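Local coordinates for protein adhesin competence repressor (Streptococcus pyogenes serotype M3, PDB 5JLU) that represses transcription as a zinc-responsive, DNA-binding regulator of the MarR family, built as a dimer of winged helix-turn-helix subunits, at residues D59-L64 / A69-A74. Numbering follows the deposited sequence.
Sequences DLAKAL and AAVTKA
In the helix-turn-helix of this MarR-family repressor, Val-71 of the second helix packs against Leu-60 and Ala-61 of the first. The two helices, 57-64 and 68-80, are joined by a short turn; of segments 59-64 and 69-74, the nearest CA atoms are those of Ala-61 and Val-71, 6.1 Å apart. Val-71 points at the first helix and divides its two methyls between neighbouring residues there. CG2 sits 3.7 Å from both CA and CB of Ala-61, and so bears on the backbone as well as on the methyl; consistent with the short side chain of Ala-61, the backbones come near here. CG1 lies 4.0 Å from CB of Leu-60 and, more loosely, 4.2 Å from CD1 of Leu-60, and the two side chains cross at about a right angle. The valine fork is set by its first torsion: with CG1 anti to the backbone N (chi1 175°) and CG2 anti to the carbonyl carbon, one branch is turned to each partner. No hydrogen bond links the two segments, and the contact is wholly apolar, small in area and buried. Leu-60 also packs on Ile-75 one turn further along the second helix, while Ala-74 touches Ile-46 and Leu-64 touches His-45 and Leu-49, all on helix 41-52. At the turn, Ser-67 OG accepts a hydrogen bond from the backbone N of Ala-70. The side chain of the zinc ligand His-45 is about 8 Å from that of Leu-60, so the packing is near the zinc site but supplies no ligand to it. A valine set against a leucine-alanine pair thus joins the two helices of a MarR-type winged helix-turn-helix, whose second helix is, in this family, the DNA-recognition helix.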
loop_
_atom_site.group_PDB
_atom_site.type_symbol
_atom_site.label_atom_id
_atom_site.label_comp_id
_atom_site.label_asym_id
_atom_site.label_seq_id
_atom_site.Cartn_x
_atom_site.Cartn_y
_atom_site.Cartn_z
ATOM N N ASP A 59 -22.716 2.494 2.631
ATOM C CA ASP A 59 -22.000 3.483 3.480
ATOM C C ASP A 59 -20.505 3.154 3.488
ATOM O O ASP A 59 -19.703 4.028 3.453
ATOM C CB ASP A 59 -22.428 3.412 4.926
ATOM C CG ASP A 59 -23.914 3.790 5.154
ATOM O OD1 ASP A 59 -24.373 4.716 4.450
ATOM O OD2 ASP A 59 -24.593 3.148 6.035
ATOM N N LEU A 60 -20.174 1.861 3.593
ATOM C CA LEU A 60 -18.785 1.377 3.640
ATOM C C LEU A 60 -18.119 1.668 2.368
ATOM O O LEU A 60 -17.008 2.145 2.400
ATOM C CB LEU A 60 -18.740 -0.148 3.893
ATOM C CG LEU A 60 -19.156 -0.529 5.338
ATOM C CD1 LEU A 60 -19.415 -2.045 5.487
ATOM C CD2 LEU A 60 -18.124 -0.059 6.360
ATOM N N ALA A 61 -18.761 1.385 1.224
ATOM C CA ALA A 61 -18.109 1.668 -0.027
ATOM C C ALA A 61 -17.771 3.149 -0.225
ATOM O O ALA A 61 -16.672 3.470 -0.701
ATOM C CB ALA A 61 -18.889 1.155 -1.210
ATOM N N LYS A 62 -18.720 3.994 0.121
ATOM C CA LYS A 62 -18.568 5.455 0.084
ATOM C C LYS A 62 -17.490 5.913 1.023
ATOM O O LYS A 62 -16.589 6.575 0.619
ATOM C CB LYS A 62 -19.873 6.143 0.539
ATOM C CG LYS A 62 -20.976 6.219 -0.504
ATOM C CD LYS A 62 -22.015 7.266 -0.069
ATOM C CE LYS A 62 -23.317 7.184 -0.856
ATOM N NZ LYS A 62 -24.423 7.713 -0.006
ATOM N N ALA A 63 -17.584 5.558 2.304
ATOM C CA ALA A 63 -16.539 5.920 3.272
ATOM C C ALA A 63 -15.110 5.477 2.870
ATOM O O ALA A 63 -14.178 6.212 3.100
ATOM C CB ALA A 63 -16.904 5.391 4.630
ATOM N N LEU A 64 -14.956 4.306 2.231
ATOM C CA LEU A 64 -13.620 3.834 1.835
ATOM C C LEU A 64 -13.303 4.167 0.383
ATOM O O LEU A 64 -12.245 3.842 -0.067
ATOM C CB LEU A 64 -13.519 2.300 2.001
ATOM C CG LEU A 64 -13.693 1.806 3.451
ATOM C CD1 LEU A 64 -13.795 0.316 3.398
ATOM C CD2 LEU A 64 -12.521 2.209 4.326
ATOM N N ALA A 69 -19.012 -3.746 -4.937
ATOM C CA ALA A 69 -18.721 -5.160 -5.163
ATOM C C ALA A 69 -17.440 -5.609 -4.393
ATOM O O ALA A 69 -17.363 -6.730 -3.897
ATOM C CB ALA A 69 -18.640 -5.457 -6.671
ATOM N N ALA A 70 -16.456 -4.728 -4.263
ATOM C CA ALA A 70 -15.269 -4.998 -3.439
ATOM C C ALA A 70 -15.704 -5.101 -1.962
ATOM O O ALA A 70 -15.208 -5.926 -1.233
ATOM C CB ALA A 70 -14.198 -3.914 -3.627
ATOM N N VAL A 71 -16.677 -4.296 -1.550
ATOM C CA VAL A 71 -17.153 -4.371 -0.169
ATOM C C VAL A 71 -17.892 -5.687 0.073
ATOM O O VAL A 71 -17.648 -6.306 1.068
ATOM C CB VAL A 71 -18.049 -3.193 0.242
ATOM C CG1 VAL A 71 -18.602 -3.417 1.645
ATOM C CG2 VAL A 71 -17.243 -1.876 0.209
ATOM N N THR A 72 -18.803 -6.066 -0.816
ATOM C CA THR A 72 -19.584 -7.309 -0.749
ATOM C C THR A 72 -18.676 -8.526 -0.678
ATOM O O THR A 72 -18.905 -9.432 0.098
ATOM C CB THR A 72 -20.469 -7.437 -2.021
ATOM O OG1 THR A 72 -21.412 -6.369 -2.014
ATOM C CG2 THR A 72 -21.297 -8.767 -2.055
ATOM N N LYS A 73 -17.648 -8.526 -1.494
ATOM C CA LYS A 73 -16.618 -9.549 -1.444
ATOM C C LYS A 73 -15.879 -9.614 -0.058
ATOM O O LYS A 73 -15.834 -10.653 0.575
ATOM C CB LYS A 73 -15.656 -9.309 -2.611
ATOM C CG LYS A 73 -14.688 -10.445 -2.878
ATOM C CD LYS A 73 -14.714 -10.869 -4.363
ATOM C CE LYS A 73 -13.937 -12.161 -4.600
ATOM N NZ LYS A 73 -12.549 -12.015 -4.074
ATOM N N ALA A 74 -15.366 -8.490 0.421
ATOM C CA ALA A 74 -14.691 -8.428 1.719
ATOM C C ALA A 74 -15.603 -8.822 2.875
ATOM O O ALA A 74 -15.188 -9.565 3.762
ATOM C CB ALA A 74 -14.180 -7.024 1.983
#